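Local coordinates for Dhd127_b (Synthetic construct, PDB 6DLM), which pairs with its designed partner chain Dhd127_a to form a coiled-coil heterodimer built from helical hairpins, at residues I7-D10 with I11-Q15; V46-L49 with V50-S53; A57-I60 with R61-D65. One frame throughout, in Å; residues are numbered along the deposited sequence.

Contact 1. Residues I7-D10 with I11-Q15; sequences IIKD and ILDSQ
The carboxylate of D13 is the flat group of this contact, and K9 supplies a neighbour both to its edge and to one of its faces. At the edge, K9 NZ meets D13 OD1 at 2.7 Å on the syn lone pair, the side of the second oxygen, and makes a weaker bond to D13 OD2 (3.2 Å). Over one face lies backbone: the carbonyl oxygen K9 O stands 3.1 Å from D13 CG, nearly straight above it, while it accepts the helix bond from D13 N. The lysine chain leaves with CG anti to the backbone N (chi1 -172°) and then bends at chi2 and chi4, which brings the ammonium round to the oxygen edge of the carboxylate. This is an i to i+4 salt bridge on the outer surface of helix 7-37, the first arm of a helical hairpin. With an alanine at D13, the K9 ammonium would probably lose its anion here and the lysine end would be free to swing. On the buried side, I8 CG2 packs against L12 CD1 at 3.7 Å, and the I8 and I11 CD1 methyls lie 4.4 Å apart. I8 and I11 both rest on V74 of helix 44-75, whereas L12 touches R71 of the Dhd127_a chain. Past them, S14 N bonds to D10 O at 3.1 Å, and the S14 hydroxyl turns to N67 of helix 44-75.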
# COMPACT_ATOMS: atom_id res chain seq x y z
N ILE B 7 -21.29 13.41 0.95
CA ILE B 7 -20.96 12.23 1.72
C ILE B 7 -19.97 11.38 0.93
O ILE B 7 -18.96 10.96 1.45
CB ILE B 7 -22.23 11.43 2.05
CG1 ILE B 7 -22.90 10.97 0.76
CG2 ILE B 7 -23.19 12.29 2.85
CD1 ILE B 7 -24.03 9.99 0.99
N ILE B 8 -20.31 11.09 -0.31
CA ILE B 8 -19.41 10.32 -1.17
C ILE B 8 -18.10 11.06 -1.45
O ILE B 8 -17.05 10.45 -1.42
CB ILE B 8 -20.07 9.96 -2.50
CG1 ILE B 8 -21.27 9.04 -2.27
CG2 ILE B 8 -19.07 9.28 -3.42
CD1 ILE B 8 -21.02 7.96 -1.24
N LYS B 9 -18.18 12.36 -1.69
CA LYS B 9 -16.98 13.14 -1.96
C LYS B 9 -16.03 13.09 -0.74
O LYS B 9 -14.83 12.93 -0.93
CB LYS B 9 -17.35 14.58 -2.32
CG LYS B 9 -16.21 15.46 -2.81
CD LYS B 9 -15.52 14.95 -4.06
CE LYS B 9 -14.61 15.99 -4.69
NZ LYS B 9 -13.56 16.53 -3.78
N ASP B 10 -16.55 13.17 0.47
CA ASP B 10 -15.69 13.10 1.64
C ASP B 10 -14.92 11.78 1.70
O ASP B 10 -13.74 11.76 2.01
CB ASP B 10 -16.50 13.23 2.91
CG ASP B 10 -16.80 14.67 3.29
OD1 ASP B 10 -16.28 15.60 2.66
OD2 ASP B 10 -17.56 14.85 4.25
N ILE B 11 -15.61 10.68 1.43
CA ILE B 11 -14.96 9.37 1.41
C ILE B 11 -13.90 9.28 0.32
O ILE B 11 -12.80 8.79 0.56
CB ILE B 11 -15.98 8.27 1.12
CG1 ILE B 11 -16.86 8.02 2.34
CG2 ILE B 11 -15.27 7.00 0.68
CD1 ILE B 11 -18.16 7.34 1.99
N LEU B 12 -14.23 9.73 -0.88
CA LEU B 12 -13.29 9.71 -1.98
C LEU B 12 -12.07 10.60 -1.69
O LEU B 12 -10.95 10.21 -1.97
CB LEU B 12 -13.97 10.16 -3.27
CG LEU B 12 -15.09 9.24 -3.74
CD1 LEU B 12 -15.79 9.82 -4.96
CD2 LEU B 12 -14.56 7.85 -4.03
N ASP B 13 -12.29 11.78 -1.11
CA ASP B 13 -11.17 12.65 -0.77
C ASP B 13 -10.24 11.95 0.23
O ASP B 13 -9.04 11.99 0.07
CB ASP B 13 -11.67 13.95 -0.14
CG ASP B 13 -12.42 14.82 -1.13
OD1 ASP B 13 -12.40 14.52 -2.33
OD2 ASP B 13 -13.02 15.81 -0.70
N SER B 14 -10.81 11.32 1.24
CA SER B 14 -10.04 10.59 2.23
C SER B 14 -9.28 9.42 1.58
O SER B 14 -8.13 9.18 1.91
CB SER B 14 -10.96 10.09 3.34
OG SER B 14 -10.21 9.61 4.43
N GLN B 15 -9.94 8.70 0.68
CA GLN B 15 -9.29 7.59 -0.03
C GLN B 15 -8.11 8.09 -0.88
O GLN B 15 -7.07 7.49 -0.86
CB GLN B 15 -10.29 6.89 -0.94
CG GLN B 15 -11.27 5.99 -0.22
CD GLN B 15 -10.65 4.68 0.18
OE1 GLN B 15 -10.39 4.44 1.36
NE2 GLN B 15 -10.38 3.83 -0.79

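Contact 2. Residues V46-L49 with V50-S53; sequences VREL and VRRS
E48 reaches one turn ahead along helix 44-75 and holds two arginines with a single carboxylate. Its chain starts with CG anti to the backbone N (chi1 171°) and bends at chi2, which carries the acid group forward to the edges of the R51 and R52 guanidinium groups. R51 lies alongside, pointing the same way, and grips it side-on: R51 NE gives a bond to E48 OE2 (3.0 Å) and R51 NH2 one to E48 OE1, also 3.0 Å, both on the syn side. R52 comes from the other flank, its extended chain passing across the glutamate, and R52 NE meets E48 OE1 on the anti side at 2.7 Å. The R52 guanidinium stands almost square to the carboxylate, the planes 84° apart. With R51 NH2 on the syn side and R52 NE on the anti side, E48 OE1 takes its two bonds from different directions. A further salt bridge runs from R51 NH1 to E55.

L49 contributes chiefly its carbonyl. L49 O accepts from S53 N and from S53 OG, both at 2.8 Å and from opposite faces of the carbonyl plane; the same hydroxyl also bonds to Q29 of helix 7-37. V50 lays its CG2 methyl 3.4 Å from V46 O, and it packs on E30 of the Dhd127_a chain. E48, R51 and R52 together form a salt-bridge network of i to i+3 and i to i+4 pairs on a coiled-coil helix.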
# COMPACT_ATOMS: atom_id res chain seq x y z
N VAL B 46 19.37 1.98 3.72
CA VAL B 46 18.32 0.97 3.68
C VAL B 46 17.67 0.78 5.06
O VAL B 46 16.47 0.62 5.13
CB VAL B 46 18.79 -0.38 3.11
CG1 VAL B 46 19.01 -0.29 1.61
CG2 VAL B 46 20.02 -0.88 3.83
N ARG B 47 18.45 0.79 6.14
CA ARG B 47 17.87 0.65 7.47
C ARG B 47 16.94 1.83 7.75
O ARG B 47 15.91 1.66 8.37
CB ARG B 47 18.96 0.57 8.53
CG ARG B 47 19.63 -0.79 8.64
CD ARG B 47 18.67 -1.84 9.18
NE ARG B 47 19.36 -3.11 9.42
CZ ARG B 47 18.76 -4.25 9.72
NH1 ARG B 47 17.45 -4.32 9.84
NH2 ARG B 47 19.49 -5.34 9.92
N GLU B 48 17.34 3.03 7.34
CA GLU B 48 16.49 4.20 7.52
C GLU B 48 15.19 4.08 6.69
O GLU B 48 14.13 4.47 7.17
CB GLU B 48 17.23 5.49 7.17
CG GLU B 48 16.36 6.73 7.14
CD GLU B 48 15.73 7.08 8.47
OE1 GLU B 48 14.87 7.98 8.49
OE2 GLU B 48 16.08 6.46 9.49
N LEU B 49 15.28 3.56 5.47
CA LEU B 49 14.08 3.36 4.65
C LEU B 49 13.12 2.36 5.31
O LEU B 49 11.91 2.53 5.24
CB LEU B 49 14.44 2.88 3.24
CG LEU B 49 15.20 3.91 2.41
CD1 LEU B 49 15.79 3.26 1.17
CD2 LEU B 49 14.29 5.07 2.05
N VAL B 50 13.67 1.32 5.91
CA VAL B 50 12.84 0.37 6.63
C VAL B 50 12.15 1.06 7.81
O VAL B 50 10.96 0.90 7.99
CB VAL B 50 13.67 -0.80 7.17
CG1 VAL B 50 12.87 -1.59 8.19
CG2 VAL B 50 14.13 -1.69 6.03
N ARG B 51 12.88 1.86 8.57
CA ARG B 51 12.29 2.55 9.71
C ARG B 51 11.17 3.49 9.25
O ARG B 51 10.10 3.49 9.83
CB ARG B 51 13.36 3.37 10.44
CG ARG B 51 12.91 3.94 11.77
CD ARG B 51 13.86 5.02 12.27
NE ARG B 51 13.80 6.21 11.44
CZ ARG B 51 12.79 7.07 11.46
NH1 ARG B 51 11.78 6.88 12.28
NH2 ARG B 51 12.80 8.13 10.66
N ARG B 52 11.41 4.28 8.22
CA ARG B 52 10.37 5.14 7.69
C ARG B 52 9.18 4.32 7.15
O ARG B 52 8.04 4.69 7.35
CB ARG B 52 10.91 6.04 6.58
CG ARG B 52 12.07 6.91 6.99
CD ARG B 52 12.49 7.83 5.85
NE ARG B 52 13.65 8.64 6.21
CZ ARG B 52 14.23 9.51 5.41
NH1 ARG B 52 13.77 9.70 4.19
NH2 ARG B 52 15.28 10.20 5.83
N SER B 53 9.46 3.21 6.49
CA SER B 53 8.38 2.39 5.97
C SER B 53 7.47 1.91 7.11
O SER B 53 6.26 1.95 6.97
CB SER B 53 8.92 1.19 5.21
OG SER B 53 9.56 1.59 4.03

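Contact 3. Residues A57-I60 with R61-D65; sequences ADEI and RRQSD
E59, R62 and Q63 meet along one side of helix 44-75, the second arm of the hairpin that this chain brings to the coiled-coil heterodimer. The charged contact is an i to i+3 salt bridge. R62 lies beside E59, pointing the same way, and holds its carboxylate side-on with two nitrogens: R62 NH2 reaches E59 OE1 at 2.7 Å, while R62 NE makes a longer bond to E59 OE2 at 3.2 Å. The two planes are turned 47° apart, so the pairing is skewed rather than flat. A second ion pair joins R61 and D65, with R61 NH1 placed 3.1 Å from D65 OD1 on its syn lone pair. The strongest polar partner of R61 is E23 of the Dhd127_a chain, reached through NH2, so this arginine links its own helix to the partner subunit.

Backbone bonds run one turn ahead in the regular helical way, among them Q63 N to E59 O (2.9 Å) and S64 N to I60 O.

The apolar packing is on the buried side: I60 packs on L21 and L25 of helix 7-37 and on V19 of the Dhd127_a chain, which R61 and S64 touch as well.

The remaining polar contact has an uncharged donor, the Q63 amide. Q63 is extended beyond CG, and its amide stands 84° from the carboxylate plane. Q63 NE2 meets E59 OE1 on the anti side at 2.9 Å, its N-H nearly straight at 172°, giving that oxygen a second donor beside R62 NH2.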
# COMPACT_ATOMS: atom_id res chain seq x y z
N ALA B 57 3.57 2.83 7.19
CA ALA B 57 2.62 1.71 7.20
C ALA B 57 1.67 1.77 8.41
O ALA B 57 0.51 1.44 8.28
CB ALA B 57 3.35 0.38 7.20
N ASP B 58 2.18 2.18 9.56
CA ASP B 58 1.32 2.29 10.73
C ASP B 58 0.21 3.32 10.50
O ASP B 58 -0.94 3.07 10.83
CB ASP B 58 2.16 2.69 11.93
CG ASP B 58 1.32 2.86 13.17
OD1 ASP B 58 1.37 1.97 14.03
OD2 ASP B 58 0.60 3.87 13.26
N GLU B 59 0.56 4.48 9.98
CA GLU B 59 -0.41 5.51 9.65
C GLU B 59 -1.38 5.04 8.54
O GLU B 59 -2.56 5.34 8.60
CB GLU B 59 0.30 6.80 9.24
CG GLU B 59 -0.62 7.95 8.88
CD GLU B 59 -1.47 8.43 10.05
OE1 GLU B 59 -2.36 9.26 9.81
OE2 GLU B 59 -1.26 7.96 11.18
N ILE B 60 -0.87 4.32 7.56
CA ILE B 60 -1.74 3.81 6.50
C ILE B 60 -2.78 2.86 7.09
O ILE B 60 -3.94 2.94 6.74
CB ILE B 60 -0.94 3.07 5.42
CG1 ILE B 60 -0.20 4.06 4.53
CG2 ILE B 60 -1.86 2.20 4.59
CD1 ILE B 60 0.96 3.45 3.79
N ARG B 61 -2.36 1.97 7.98
CA ARG B 61 -3.31 1.07 8.61
C ARG B 61 -4.36 1.84 9.42
O ARG B 61 -5.54 1.56 9.31
CB ARG B 61 -2.58 0.04 9.47
CG ARG B 61 -3.40 -0.57 10.59
CD ARG B 61 -4.47 -1.52 10.11
NE ARG B 61 -3.93 -2.71 9.45
CZ ARG B 61 -4.68 -3.68 8.94
NH1 ARG B 61 -5.99 -3.60 9.02
NH2 ARG B 61 -4.12 -4.71 8.35
N ARG B 62 -3.94 2.82 10.20
CA ARG B 62 -4.93 3.58 10.96
C ARG B 62 -5.92 4.31 10.04
O ARG B 62 -7.12 4.25 10.28
CB ARG B 62 -4.24 4.61 11.86
CG ARG B 62 -5.22 5.45 12.66
CD ARG B 62 -4.52 6.55 13.44
NE ARG B 62 -4.12 7.66 12.58
CZ ARG B 62 -4.96 8.59 12.16
NH1 ARG B 62 -6.23 8.54 12.52
NH2 ARG B 62 -4.54 9.56 11.38
N GLN B 63 -5.44 4.98 9.00
CA GLN B 63 -6.35 5.67 8.08
C GLN B 63 -7.29 4.72 7.33
O GLN B 63 -8.46 4.99 7.21
CB GLN B 63 -5.58 6.50 7.07
CG GLN B 63 -4.91 7.71 7.68
CD GLN B 63 -4.29 8.64 6.66
OE1 GLN B 63 -4.66 8.63 5.49
NE2 GLN B 63 -3.34 9.44 7.10
N SER B 64 -6.74 3.62 6.84
CA SER B 64 -7.54 2.64 6.12
C SER B 64 -8.64 2.05 7.01
O SER B 64 -9.77 1.97 6.60
CB SER B 64 -6.64 1.51 5.62
OG SER B 64 -7.40 0.48 5.03
N ASP B 65 -8.30 1.71 8.25
CA ASP B 65 -9.29 1.17 9.16
C ASP B 65 -10.43 2.18 9.36
O ASP B 65 -11.59 1.80 9.35
CB ASP B 65 -8.65 0.89 10.52
CG ASP B 65 -7.83 -0.39 10.54
OD1 ASP B 65 -7.81 -1.11 9.54
OD2 ASP B 65 -7.22 -0.67 11.59

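Along the chain the contacts come in series: contact 1 near the start of helix 7-37, then contacts 2 and 3 on helix 44-75. The two helices follow each other and fold back as a hairpin, and contacts 1 and 2 fall on opposite sides of the chain's centre, their own centres 30 Å apart. Contact 3 lies between these extremes, its centre 17 Å from that of contact 2 and 16 Å from that of contact 1, with nearest atoms of contacts 1 and 3 about 5 Å apart. Each joins successive turns of one helix, while neighbouring side chains reach the other helix, which closes the hairpin, and Dhd127_a, which forms the heterodimer interface.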